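PDB 3DMH: probable ribosomal RNA small subunit methyltransferase, which methylates the N2 atom of a guanosine in 16S ribosomal RNA, with S-adenosylmethionine as the methyl donor. Local coordinates for residues E47-L52 with G65-E70; V69-T74 with L87-A92; W95-G100 with A126-M131; L107-G112 with L135-D140; S121-A126 with P181-W186. One frame throughout, in Å; residues are numbered along the deposited sequence.

Contacts 1, 2 and 4 pair neighbouring strands of one sheet, while contacts 3 and 5 add loops to helix 115-128, which packs on that sheet. Contacts 1 and 2 share Val69 and Glu70 and their centres are about 10 Å apart; they are joined by a probable hydrogen bond of 2.9 Å between Asp51 O and Leu72 N. Leu50 CD2 of contact 1 meets Ala97 CB of contact 3 at 3.4 Å, and Leu122 CD2 of contact 5 meets Leu137 CD1 of contact 4 at 3.7 Å. The cofactor and guanosine are bound elsewhere; in contact 2 the side chain of Thr74 lies about 9 Å from S-adenosylmethionine.

Contact 1. Residues E47-L52 with G65-E70; sequences ERALDL and GRMAVE
Four backbone hydrogen bonds join Glu47-Leu52 to Gly65-Glu70 as parallel strands, with Arg48 beside Ala68, Ala49 beside Val69 and Leu50 beside Glu70. Ala68 N binds Glu47 O, Ala49 N binds Ala68 O at 2.8 Å, Glu70 N binds Ala49 O at 2.9 Å, and Asp51 N closes the series on Glu70 O. Ala49 thus uses both its N-H and its C=O toward the same neighbour. CA-H...O contacts fill the spaces between these bonds, the shortest running from Leu50 CA to Glu70 O at 3.3 Å. The strand axes diverge by 25°, a modest twist.

Strands 48-51 and 68-73 are the first and second strands, adjacent in the 3-2-1-4-5-7-6 order that marks the class I methyltransferase sheet; strand 102-108 hydrogen-bonds to the other edge of 48-51.

Apolar packing differs on the two faces. On the Ala49 and Val69 face, the Met67 chain bends at its last torsion (chi3 72°) and lays CE against the other strand, 3.6 Å from Arg48 N and 3.7 Å from Ala49 CB. Val69 CG2 also lies 4.2 Å from Ala49 CB. On the opposite face the Leu50 side chain crosses that of Glu70 at a slant, CD1 meeting CG at 3.8 Å.

The polar ends look elsewhere. Arg48 makes a salt bridge to Asp103, and Glu70 makes one to Arg90. Asp51 is buried, but its carboxylate is satisfied by Ser60 OG and the backbone N of Asn53.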
# COMPACT_ATOMS: atom_id res chain seq x y z
N GLU A 47 9.21 -19.79 -21.07
CA GLU A 47 8.34 -20.66 -20.26
C GLU A 47 7.92 -20.07 -18.93
O GLU A 47 6.84 -20.37 -18.44
CB GLU A 47 9.05 -21.99 -19.97
CG GLU A 47 9.16 -22.92 -21.18
CD GLU A 47 10.11 -22.42 -22.24
OE1 GLU A 47 11.16 -21.84 -21.88
OE2 GLU A 47 9.79 -22.59 -23.45
N ARG A 48 8.78 -19.24 -18.34
CA ARG A 48 8.57 -18.72 -16.98
C ARG A 48 8.46 -17.20 -16.95
O ARG A 48 9.38 -16.49 -17.36
CB ARG A 48 9.72 -19.14 -16.07
CG ARG A 48 9.97 -20.64 -16.01
CD ARG A 48 11.44 -20.92 -15.67
NE ARG A 48 12.35 -20.34 -16.67
CZ ARG A 48 13.67 -20.22 -16.55
NH1 ARG A 48 14.30 -20.68 -15.46
NH2 ARG A 48 14.37 -19.66 -17.52
N ALA A 49 7.33 -16.69 -16.46
CA ALA A 49 7.10 -15.25 -16.37
C ALA A 49 6.96 -14.80 -14.92
O ALA A 49 6.48 -15.56 -14.07
CB ALA A 49 5.85 -14.83 -17.15
N LEU A 50 7.32 -13.54 -14.67
CA LEU A 50 7.15 -12.93 -13.36
C LEU A 50 6.45 -11.58 -13.52
O LEU A 50 6.92 -10.73 -14.27
CB LEU A 50 8.53 -12.74 -12.70
CG LEU A 50 8.57 -12.15 -11.28
CD1 LEU A 50 7.94 -13.09 -10.28
CD2 LEU A 50 10.03 -11.82 -10.88
N ASP A 51 5.35 -11.36 -12.80
CA ASP A 51 4.70 -10.04 -12.75
C ASP A 51 5.07 -9.37 -11.44
O ASP A 51 4.77 -9.89 -10.37
CB ASP A 51 3.18 -10.22 -12.83
CG ASP A 51 2.44 -8.92 -13.00
OD1 ASP A 51 2.93 -7.84 -12.59
OD2 ASP A 51 1.29 -8.99 -13.51
N LEU A 52 5.75 -8.22 -11.52
CA LEU A 52 6.27 -7.53 -10.33
C LEU A 52 5.33 -6.50 -9.72
O LEU A 52 5.66 -5.89 -8.70
CB LEU A 52 7.63 -6.87 -10.64
CG LEU A 52 8.77 -7.85 -10.84
CD1 LEU A 52 10.03 -7.07 -11.24
CD2 LEU A 52 9.03 -8.65 -9.57
N GLY A 65 -1.87 -19.77 -18.41
CA GLY A 65 -2.24 -20.93 -19.22
C GLY A 65 -1.36 -21.18 -20.43
O GLY A 65 -1.39 -22.27 -21.01
N ARG A 66 -0.58 -20.17 -20.84
CA ARG A 66 0.40 -20.32 -21.93
C ARG A 66 1.85 -20.39 -21.42
O ARG A 66 2.74 -20.90 -22.10
CB ARG A 66 0.24 -19.17 -22.91
CG ARG A 66 -1.13 -19.16 -23.58
CD ARG A 66 -0.96 -19.04 -25.08
NE ARG A 66 -1.13 -17.67 -25.53
CZ ARG A 66 -0.63 -17.18 -26.66
NH1 ARG A 66 0.11 -17.94 -27.46
NH2 ARG A 66 -0.85 -15.92 -26.98
N MET A 67 2.05 -19.87 -20.22
CA MET A 67 3.35 -19.78 -19.56
C MET A 67 3.11 -20.10 -18.10
O MET A 67 1.97 -19.98 -17.63
CB MET A 67 3.86 -18.33 -19.58
CG MET A 67 4.28 -17.85 -20.93
SD MET A 67 5.16 -16.31 -20.76
CE MET A 67 6.70 -16.90 -20.04
N ALA A 68 4.16 -20.46 -17.37
CA ALA A 68 4.09 -20.45 -15.91
C ALA A 68 4.24 -19.00 -15.49
O ALA A 68 5.20 -18.34 -15.88
CB ALA A 68 5.19 -21.30 -15.31
N VAL A 69 3.29 -18.49 -14.72
CA VAL A 69 3.36 -17.09 -14.30
C VAL A 69 3.37 -16.98 -12.78
O VAL A 69 2.46 -17.47 -12.10
CB VAL A 69 2.16 -16.28 -14.83
CG1 VAL A 69 2.27 -14.81 -14.43
CG2 VAL A 69 2.05 -16.42 -16.36
N GLU A 70 4.41 -16.33 -12.26
CA GLU A 70 4.48 -16.02 -10.83
C GLU A 70 4.21 -14.52 -10.68
O GLU A 70 4.45 -13.74 -11.61
CB GLU A 70 5.86 -16.40 -10.30
CG GLU A 70 6.11 -16.07 -8.81
CD GLU A 70 5.17 -16.80 -7.86
OE1 GLU A 70 5.63 -17.80 -7.27
OE2 GLU A 70 3.99 -16.40 -7.72

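Contact 2. Residues V69-T74 with L87-A92; sequences VERLET and LQARLA
Glu70 and Arg90 are brought together by bends at chi2 in both side chains; in Glu70 the turn (chi2 62°) folds the carboxylate back beside its own strand. Arg71 instead stays extended from CG to NE, carrying its guanidinium across to Leu87 and Gln88. There NH1 donates to Gln88 O at 2.9 Å, in the guanidinium plane and onto a lone pair of the carbonyl. Leu87 CB lies over the centre of one guanidinium face, 3.6 Å above it, and Val69 CG1 covers the rim of the opposite face, while NH2 forms a salt bridge with Glu64.

The Glu70 carboxylate is gripped at both oxygens. Arg90 NE reaches OE1 at 3.1 Å from the syn side, 27° out of the carboxylate plane, and the anti lone pair of OE2 takes Arg71 N at 2.9 Å. A glutamine here would probably leave the Arg90 guanidinium without its charged mate.

Parallel pairing of Leu72 with Arg90 and Glu73 with Leu91 completes the beta-alpha-beta unit whose crossover is helix 76-84. Glu73 N binds Arg90 O, and Ala92 N binds Glu73 O. Leu72 CD2 packs on Ala92 CB at 3.9 Å.

Both arginines thus have an acid partner, so the charges at this sheet edge probably offset one another, and the aliphatic groups on both faces, with the in-plane bond to Gln88 O, probably limit rotation of the buried Arg71 guanidinium.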
# COMPACT_ATOMS: atom_id res chain seq x y z
N VAL A 69 3.29 -18.49 -14.72
CA VAL A 69 3.36 -17.09 -14.30
C VAL A 69 3.37 -16.98 -12.78
O VAL A 69 2.46 -17.47 -12.10
CB VAL A 69 2.16 -16.28 -14.83
CG1 VAL A 69 2.27 -14.81 -14.43
CG2 VAL A 69 2.05 -16.42 -16.36
N GLU A 70 4.41 -16.33 -12.26
CA GLU A 70 4.48 -16.02 -10.83
C GLU A 70 4.21 -14.52 -10.68
O GLU A 70 4.45 -13.74 -11.61
CB GLU A 70 5.86 -16.40 -10.30
CG GLU A 70 6.11 -16.07 -8.81
CD GLU A 70 5.17 -16.80 -7.86
OE1 GLU A 70 5.63 -17.80 -7.27
OE2 GLU A 70 3.99 -16.40 -7.72
N ARG A 71 3.68 -14.13 -9.54
CA ARG A 71 3.29 -12.73 -9.30
C ARG A 71 3.74 -12.36 -7.92
O ARG A 71 3.46 -13.10 -6.98
CB ARG A 71 1.76 -12.58 -9.38
CG ARG A 71 1.18 -13.02 -10.71
CD ARG A 71 -0.36 -13.12 -10.62
NE ARG A 71 -0.87 -13.49 -11.95
CZ ARG A 71 -0.84 -14.73 -12.45
NH1 ARG A 71 -0.40 -15.77 -11.72
NH2 ARG A 71 -1.27 -14.93 -13.68
N LEU A 72 4.45 -11.23 -7.79
CA LEU A 72 4.85 -10.74 -6.46
C LEU A 72 4.06 -9.49 -6.15
O LEU A 72 4.15 -8.51 -6.89
CB LEU A 72 6.37 -10.43 -6.43
CG LEU A 72 7.27 -11.61 -6.86
CD1 LEU A 72 8.71 -11.22 -6.58
CD2 LEU A 72 6.95 -12.92 -6.17
N GLU A 73 3.33 -9.49 -5.04
CA GLU A 73 2.43 -8.39 -4.76
C GLU A 73 2.50 -7.97 -3.30
O GLU A 73 2.56 -8.81 -2.39
CB GLU A 73 1.02 -8.81 -5.14
CG GLU A 73 -0.09 -7.80 -4.83
CD GLU A 73 0.16 -6.45 -5.47
OE1 GLU A 73 0.17 -6.36 -6.71
OE2 GLU A 73 0.35 -5.43 -4.76
N THR A 74 2.54 -6.65 -3.10
CA THR A 74 2.65 -6.08 -1.77
C THR A 74 1.32 -5.77 -1.09
O THR A 74 1.27 -5.66 0.14
CB THR A 74 3.48 -4.77 -1.78
OG1 THR A 74 2.90 -3.89 -2.77
CG2 THR A 74 4.92 -5.03 -2.20
N LEU A 87 -4.99 -17.34 -9.32
CA LEU A 87 -3.74 -16.90 -9.96
C LEU A 87 -2.64 -16.98 -8.93
O LEU A 87 -2.76 -16.36 -7.88
CB LEU A 87 -3.89 -15.46 -10.49
CG LEU A 87 -4.97 -15.22 -11.55
CD1 LEU A 87 -5.09 -13.75 -11.88
CD2 LEU A 87 -4.67 -16.03 -12.82
N GLN A 88 -1.58 -17.74 -9.23
CA GLN A 88 -0.44 -17.89 -8.30
C GLN A 88 0.07 -16.50 -7.99
O GLN A 88 0.29 -15.69 -8.90
CB GLN A 88 0.65 -18.72 -8.96
CG GLN A 88 1.79 -19.07 -8.01
CD GLN A 88 2.85 -19.88 -8.66
OE1 GLN A 88 3.93 -19.38 -8.97
NE2 GLN A 88 2.57 -21.16 -8.89
N ALA A 89 0.27 -16.23 -6.71
CA ALA A 89 0.75 -14.93 -6.28
C ALA A 89 1.35 -15.09 -4.92
O ALA A 89 0.87 -15.88 -4.10
CB ALA A 89 -0.37 -13.93 -6.26
N ARG A 90 2.42 -14.34 -4.68
CA ARG A 90 3.05 -14.36 -3.36
C ARG A 90 3.02 -12.99 -2.75
O ARG A 90 3.16 -11.99 -3.45
CB ARG A 90 4.52 -14.75 -3.47
CG ARG A 90 4.80 -16.01 -4.26
CD ARG A 90 4.07 -17.20 -3.73
NE ARG A 90 4.40 -18.39 -4.51
CZ ARG A 90 3.94 -19.61 -4.27
NH1 ARG A 90 3.07 -19.83 -3.30
NH2 ARG A 90 4.33 -20.62 -5.03
N LEU A 91 2.92 -12.96 -1.43
CA LEU A 91 3.06 -11.75 -0.64
C LEU A 91 4.56 -11.44 -0.63
O LEU A 91 5.34 -12.07 0.10
CB LEU A 91 2.55 -12.04 0.77
CG LEU A 91 1.06 -12.37 0.85
CD1 LEU A 91 0.84 -13.20 2.11
CD2 LEU A 91 0.21 -11.09 0.84
N ALA A 92 4.96 -10.48 -1.45
CA ALA A 92 6.39 -10.30 -1.70
C ALA A 92 6.71 -8.93 -2.26
O ALA A 92 5.92 -8.36 -2.99
CB ALA A 92 6.90 -11.37 -2.63
O HOH W 1 5.75 -6.69 -5.42

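Contact 3. Residues W95-G100 with A126-M131; sequences WEAAAG and ARALRM
Gly100 N donates to Arg127 O at 2.8 Å, in the carbonyl plane, tying the 95-100 loop to the last turn of helix 115-128. The positive phi of Gly100 (69°) lets the loop turn here before it enters strand 102-108. Two CA-H...O contacts lie alongside: Ala128 CA meets Ala98 O at 3.4 Å, and Ala99 CA leans on Arg127 O.

The side chains in between are small. Ala97 points its CB at the helix end and meets Ala128 CB at 4.1 Å, although Ala128 itself is directed away from the loop, and Leu50 of strand 48-51 packs against both from the sheet. Ala128 CB also comes within 3.8 Å of Ala98 O.

This is the place where, in this Rossmann-like fold, helix 115-128 ends and the chain heads by way of strand 129-130 for strand 133-140: Leu129 is the first residue to leave helical angles, and the loop approaching strand 102-108 runs across that exit.

Arg127 NH1 binds Pro180 O. The side chain of Arg130 comes near Gly100 O with CB, at 4.0 Å; beyond it the chain runs extended from CG to NE, where it forms a salt bridge with Asp103.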
# COMPACT_ATOMS: atom_id res chain seq x y z
N TRP A 95 11.75 -6.78 -5.17
CA TRP A 95 13.15 -7.18 -5.06
C TRP A 95 13.41 -8.48 -4.30
O TRP A 95 14.58 -8.86 -4.07
CB TRP A 95 13.99 -6.03 -4.48
CG TRP A 95 13.46 -5.50 -3.20
CD1 TRP A 95 13.74 -5.95 -1.95
CD2 TRP A 95 12.56 -4.40 -3.04
NE1 TRP A 95 13.09 -5.20 -1.01
CE2 TRP A 95 12.34 -4.24 -1.65
CE3 TRP A 95 11.91 -3.53 -3.93
CZ2 TRP A 95 11.51 -3.24 -1.12
CZ3 TRP A 95 11.07 -2.52 -3.41
CH2 TRP A 95 10.87 -2.39 -2.02
N GLU A 96 12.34 -9.17 -3.94
CA GLU A 96 12.46 -10.51 -3.39
C GLU A 96 12.44 -11.55 -4.51
O GLU A 96 12.54 -12.75 -4.24
CB GLU A 96 11.40 -10.80 -2.33
CG GLU A 96 11.68 -10.03 -1.02
CD GLU A 96 10.61 -10.21 0.04
OE1 GLU A 96 9.42 -10.37 -0.34
OE2 GLU A 96 10.97 -10.20 1.24
N ALA A 97 12.35 -11.10 -5.77
CA ALA A 97 12.33 -12.00 -6.92
C ALA A 97 13.60 -12.85 -7.00
O ALA A 97 14.69 -12.36 -6.74
CB ALA A 97 12.14 -11.23 -8.22
N ALA A 98 13.42 -14.12 -7.35
CA ALA A 98 14.52 -15.05 -7.59
C ALA A 98 15.39 -14.57 -8.76
O ALA A 98 14.89 -14.24 -9.84
CB ALA A 98 13.97 -16.44 -7.87
N ALA A 99 16.70 -14.55 -8.57
CA ALA A 99 17.58 -14.06 -9.62
C ALA A 99 17.78 -15.09 -10.75
O ALA A 99 17.99 -16.29 -10.50
CB ALA A 99 18.92 -13.65 -9.02
N GLY A 100 17.67 -14.60 -11.99
CA GLY A 100 18.00 -15.37 -13.20
C GLY A 100 17.07 -16.53 -13.54
O GLY A 100 17.45 -17.43 -14.31
N ALA A 126 15.52 -6.67 -13.82
CA ALA A 126 16.78 -7.00 -14.51
C ALA A 126 17.45 -8.24 -13.90
O ALA A 126 17.94 -9.12 -14.63
CB ALA A 126 17.72 -5.80 -14.51
N ARG A 127 17.45 -8.33 -12.57
CA ARG A 127 18.02 -9.47 -11.86
C ARG A 127 17.22 -10.76 -12.05
O ARG A 127 17.82 -11.84 -12.15
CB ARG A 127 18.16 -9.14 -10.36
CG ARG A 127 19.09 -7.95 -10.10
CD ARG A 127 19.38 -7.72 -8.61
NE ARG A 127 19.94 -8.91 -7.96
CZ ARG A 127 21.23 -9.22 -7.96
NH1 ARG A 127 22.11 -8.43 -8.58
NH2 ARG A 127 21.65 -10.32 -7.35
N ALA A 128 15.89 -10.65 -12.10
CA ALA A 128 15.03 -11.82 -12.24
C ALA A 128 15.20 -12.54 -13.56
O ALA A 128 14.99 -13.76 -13.64
CB ALA A 128 13.56 -11.40 -12.06
N LEU A 129 15.51 -11.79 -14.61
CA LEU A 129 15.63 -12.31 -15.96
C LEU A 129 16.91 -13.12 -16.15
O LEU A 129 17.98 -12.72 -15.69
CB LEU A 129 15.59 -11.17 -16.98
CG LEU A 129 14.21 -10.52 -17.22
CD1 LEU A 129 14.36 -9.29 -18.12
CD2 LEU A 129 13.22 -11.51 -17.82
N ARG A 130 16.80 -14.24 -16.86
CA ARG A 130 17.97 -14.90 -17.44
C ARG A 130 18.56 -13.99 -18.51
O ARG A 130 17.89 -13.09 -19.01
CB ARG A 130 17.58 -16.23 -18.08
CG ARG A 130 16.70 -16.09 -19.32
CD ARG A 130 16.62 -17.36 -20.13
NE ARG A 130 15.63 -17.29 -21.21
CZ ARG A 130 15.86 -16.78 -22.43
NH1 ARG A 130 17.04 -16.26 -22.73
NH2 ARG A 130 14.89 -16.80 -23.34
N MET A 131 19.80 -14.24 -18.90
CA MET A 131 20.34 -13.52 -20.04
C MET A 131 19.48 -13.81 -21.27
O MET A 131 19.13 -14.96 -21.52
CB MET A 131 21.78 -13.98 -20.30
CG MET A 131 22.57 -13.09 -21.27
SD MET A 131 22.70 -11.35 -20.78
CE MET A 131 23.42 -11.45 -19.15

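Contact 4. Residues L107-G112 with L135-D140; sequences LALPAG and LYLAGD. With SO4 (sulfate ion), chain C.
The flat groups that meet here are peptide groups: Leu107 and Leu109 are bonded through their backbone to Tyr136 and Ala138. Leu107 N donates to Tyr136 O at 2.9 Å and Leu109 N to Ala138 O at 2.8 Å, the latter bond nearly straight (174°). Between them Ala138 N binds Leu107 O. The Tyr136 ring is turned from this pairing, and its OH receives a hydrogen bond from Glu43 N.

Leucines occupy one face of the paired strands. Leu107 and Leu137 lie side by side and point the same way, with Leu107 CD2 3.8 Å from Leu137 CD1. Leu109 comes in at a slant, and its CD2 touches the same Leu137 methyl at 3.7 Å. Leu109 CG also sits 3.3 Å from Ala138 O, and its CD1 lies 4.1 Å from Gly139 CA; a beta carbon at Gly139 would probably run into this CD1. Leu135 CD1 adds a contact to Leu107 CB.

These are the fourth and fifth strands of the methyltransferase-type sheet, parallel neighbours connected by helix 115-128. Leu122 of that helix rests on Leu107 and Leu137, helix 145-156 flanks the same leucine face, and helix 33-41 lies over Ala108 and Ala138 on the other.

Beyond the strand, Pro110 forms the centre of an inverse gamma turn. Gly112 N then donates to sulfate O3 at 2.9 Å, and Arg113 NE also binds this ion, which probably came from the crystallisation liquor. In the second sheet the corresponding strand, 299-304, leads into Asn305 and Phe308, which bind guanosine.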
# COMPACT_ATOMS: atom_id res chain seq x y z
N LEU A 107 6.08 -5.50 -15.82
CA LEU A 107 6.11 -4.46 -14.79
C LEU A 107 5.33 -3.24 -15.24
O LEU A 107 5.79 -2.46 -16.10
CB LEU A 107 7.56 -4.09 -14.42
CG LEU A 107 7.76 -2.91 -13.47
CD1 LEU A 107 7.16 -3.24 -12.10
CD2 LEU A 107 9.23 -2.65 -13.33
N ALA A 108 4.12 -3.10 -14.69
CA ALA A 108 3.43 -1.82 -14.70
C ALA A 108 4.18 -0.92 -13.70
O ALA A 108 4.30 -1.26 -12.52
CB ALA A 108 1.96 -2.00 -14.28
N LEU A 109 4.73 0.18 -14.19
CA LEU A 109 5.52 1.06 -13.33
C LEU A 109 4.74 1.56 -12.12
O LEU A 109 3.69 2.19 -12.29
CB LEU A 109 6.00 2.27 -14.13
CG LEU A 109 7.14 1.89 -15.07
CD1 LEU A 109 7.24 2.91 -16.22
CD2 LEU A 109 8.43 1.81 -14.30
N PRO A 110 5.24 1.26 -10.91
CA PRO A 110 4.57 1.71 -9.68
C PRO A 110 4.92 3.17 -9.38
O PRO A 110 5.47 3.48 -8.31
CB PRO A 110 5.11 0.75 -8.62
CG PRO A 110 6.51 0.42 -9.09
CD PRO A 110 6.44 0.43 -10.62
N ALA A 111 4.61 4.06 -10.32
CA ALA A 111 5.10 5.45 -10.26
C ALA A 111 4.61 6.19 -9.03
O ALA A 111 5.31 7.07 -8.50
CB ALA A 111 4.69 6.19 -11.53
N GLY A 112 3.41 5.84 -8.57
CA GLY A 112 2.81 6.51 -7.41
C GLY A 112 3.57 6.28 -6.12
O GLY A 112 3.44 7.07 -5.17
N LEU A 135 11.51 -7.91 -20.90
CA LEU A 135 10.73 -7.15 -19.93
C LEU A 135 9.68 -6.32 -20.66
O LEU A 135 10.01 -5.52 -21.55
CB LEU A 135 11.64 -6.23 -19.11
CG LEU A 135 10.97 -5.14 -18.25
CD1 LEU A 135 10.09 -5.73 -17.13
CD2 LEU A 135 12.00 -4.19 -17.64
N TYR A 136 8.42 -6.50 -20.28
CA TYR A 136 7.36 -5.59 -20.70
C TYR A 136 7.25 -4.53 -19.62
O TYR A 136 7.03 -4.86 -18.45
CB TYR A 136 6.00 -6.30 -20.79
CG TYR A 136 5.78 -7.04 -22.07
CD1 TYR A 136 5.45 -6.35 -23.25
CD2 TYR A 136 5.90 -8.42 -22.12
CE1 TYR A 136 5.24 -7.04 -24.45
CE2 TYR A 136 5.70 -9.12 -23.31
CZ TYR A 136 5.37 -8.43 -24.46
OH TYR A 136 5.16 -9.15 -25.63
N LEU A 137 7.45 -3.28 -20.02
CA LEU A 137 7.44 -2.16 -19.08
C LEU A 137 6.32 -1.21 -19.49
O LEU A 137 6.32 -0.69 -20.60
CB LEU A 137 8.80 -1.43 -19.12
CG LEU A 137 8.99 -0.35 -18.06
CD1 LEU A 137 9.20 -0.97 -16.69
CD2 LEU A 137 10.17 0.53 -18.48
N ALA A 138 5.37 -0.96 -18.59
CA ALA A 138 4.25 -0.10 -18.96
C ALA A 138 4.12 1.08 -18.02
O ALA A 138 4.45 1.00 -16.84
CB ALA A 138 2.93 -0.89 -18.97
N GLY A 139 3.65 2.20 -18.55
CA GLY A 139 3.44 3.35 -17.67
C GLY A 139 2.82 4.53 -18.39
O GLY A 139 2.12 4.37 -19.39
N ASP A 140 3.10 5.71 -17.85
CA ASP A 140 2.40 6.95 -18.18
C ASP A 140 3.44 8.04 -18.40
O ASP A 140 4.28 8.29 -17.53
CB ASP A 140 1.49 7.28 -16.97
CG ASP A 140 0.58 8.48 -17.20
OD1 ASP A 140 0.78 9.28 -18.13
OD2 ASP A 140 -0.36 8.62 -16.38
S SO4 C . 1.25 2.70 -8.05
O1 SO4 C . 1.28 1.31 -8.54
O2 SO4 C . 2.20 2.91 -6.97
O3 SO4 C . 1.61 3.61 -9.15
O4 SO4 C . -0.11 2.98 -7.60

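Contact 5. Residues S121-A126 with P181-W186; sequences SLVAAA and PLPSLW
Val123 projects from helix 115-128 straight at the 181-186 segment and divides its two methyls between neighbouring residues there. CG1, anti to the backbone N (chi1 -178°), meets Pro181 O at 3.7 Å and Leu182 CD2 at 4.0 Å. CG2, on the other branch, reaches toward the Pro183 ring and approaches CD at 4.1 Å, with ring CG slightly farther off. The Val123 and Leu182 side chains pass each other at a slant, whereas Val123 CG2 meets the CD and CG side of the Pro183 ring.

Leu182, with CG anti to its carbonyl carbon (chi1 -75°), brings CD2 to 4.2 Å from Ala124 N, reaching the helix backbone beside the valine. Trp95, from the loop before strand 102-108, packs on Leu182 and Leu185.

The segment is the irregular link from strand 168-174, in the first methyltransferase-type sheet, to strand 187-193. Helix 115-128 is the connection between strands 102-108 and 133-140; Leu122 and Ala125 pack on the sheet, while Val123 faces the link. Cutting Val123 back to an alanine removes both gamma carbons, which would probably open a gap beside Leu182 CD2 and leave Pro183 CD without its methyl neighbour.

Apart from the carbonyl of Pro181, the touching groups of the link are hydrocarbon. Farther along, Trp186 makes a cation-pi contact with Lys273 of helix 265-277, which belongs to the part of the chain containing the second sheet.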
# COMPACT_ATOMS: atom_id res chain seq x y z
N SER A 121 12.36 -1.74 -8.26
CA SER A 121 11.56 -2.63 -9.11
C SER A 121 12.22 -2.91 -10.46
O SER A 121 12.20 -4.05 -10.94
CB SER A 121 10.15 -2.06 -9.33
OG SER A 121 9.43 -2.05 -8.09
N LEU A 122 12.81 -1.87 -11.05
CA LEU A 122 13.55 -2.01 -12.31
C LEU A 122 14.74 -2.94 -12.15
O LEU A 122 14.97 -3.82 -12.98
CB LEU A 122 14.01 -0.64 -12.83
CG LEU A 122 12.89 0.26 -13.38
CD1 LEU A 122 13.42 1.65 -13.71
CD2 LEU A 122 12.21 -0.38 -14.59
N VAL A 123 15.52 -2.74 -11.08
CA VAL A 123 16.67 -3.62 -10.83
C VAL A 123 16.22 -5.06 -10.52
O VAL A 123 16.83 -6.02 -11.00
CB VAL A 123 17.57 -3.08 -9.71
CG1 VAL A 123 18.77 -4.00 -9.53
CG2 VAL A 123 18.04 -1.68 -10.06
N ALA A 124 15.15 -5.21 -9.73
CA ALA A 124 14.62 -6.55 -9.47
C ALA A 124 14.26 -7.24 -10.78
O ALA A 124 14.50 -8.44 -10.94
CB ALA A 124 13.38 -6.46 -8.58
N ALA A 125 13.66 -6.49 -11.71
CA ALA A 125 13.27 -7.05 -13.01
C ALA A 125 14.50 -7.53 -13.78
O ALA A 125 14.53 -8.64 -14.29
CB ALA A 125 12.50 -6.04 -13.84
N ALA A 126 15.52 -6.67 -13.82
CA ALA A 126 16.78 -7.00 -14.51
C ALA A 126 17.45 -8.24 -13.90
O ALA A 126 17.94 -9.12 -14.63
CB ALA A 126 17.72 -5.80 -14.51
N PRO A 181 23.88 -5.02 -8.61
CA PRO A 181 23.31 -5.35 -7.31
C PRO A 181 22.08 -4.47 -7.04
O PRO A 181 21.90 -3.41 -7.68
CB PRO A 181 24.45 -5.00 -6.33
CG PRO A 181 25.70 -5.02 -7.18
CD PRO A 181 25.25 -4.47 -8.49
N LEU A 182 21.21 -4.93 -6.15
CA LEU A 182 20.10 -4.09 -5.70
C LEU A 182 20.65 -2.83 -5.07
O LEU A 182 21.70 -2.88 -4.40
CB LEU A 182 19.23 -4.83 -4.68
CG LEU A 182 18.29 -5.92 -5.20
CD1 LEU A 182 17.70 -6.70 -4.03
CD2 LEU A 182 17.20 -5.31 -6.08
N PRO A 183 19.96 -1.70 -5.25
CA PRO A 183 20.36 -0.49 -4.53
C PRO A 183 20.08 -0.66 -3.03
O PRO A 183 19.37 -1.59 -2.64
CB PRO A 183 19.45 0.60 -5.11
CG PRO A 183 18.72 -0.03 -6.27
CD PRO A 183 18.74 -1.49 -6.06
N SER A 184 20.70 0.18 -2.21
CA SER A 184 20.41 0.23 -0.79
C SER A 184 18.95 0.63 -0.63
O SER A 184 18.49 1.57 -1.27
CB SER A 184 21.31 1.26 -0.10
OG SER A 184 21.29 1.07 1.29
N LEU A 185 18.23 -0.10 0.22
CA LEU A 185 16.77 0.07 0.28
C LEU A 185 16.26 0.72 1.55
O LEU A 185 15.23 1.39 1.54
CB LEU A 185 16.10 -1.29 0.11
CG LEU A 185 16.35 -2.00 -1.21
CD1 LEU A 185 16.06 -3.49 -1.06
CD2 LEU A 185 15.53 -1.38 -2.33
N TRP A 186 16.97 0.51 2.65
CA TRP A 186 16.50 1.01 3.92
C TRP A 186 16.97 2.42 4.19
O TRP A 186 18.14 2.76 3.95
CB TRP A 186 16.94 0.09 5.04
CG TRP A 186 16.15 -1.17 5.14
CD1 TRP A 186 16.47 -2.39 4.63
CD2 TRP A 186 14.89 -1.34 5.82
NE1 TRP A 186 15.50 -3.31 4.94
CE2 TRP A 186 14.52 -2.69 5.67
CE3 TRP A 186 14.04 -0.47 6.54
CZ2 TRP A 186 13.34 -3.21 6.21
CZ3 TRP A 186 12.87 -0.99 7.07
CH2 TRP A 186 12.53 -2.34 6.91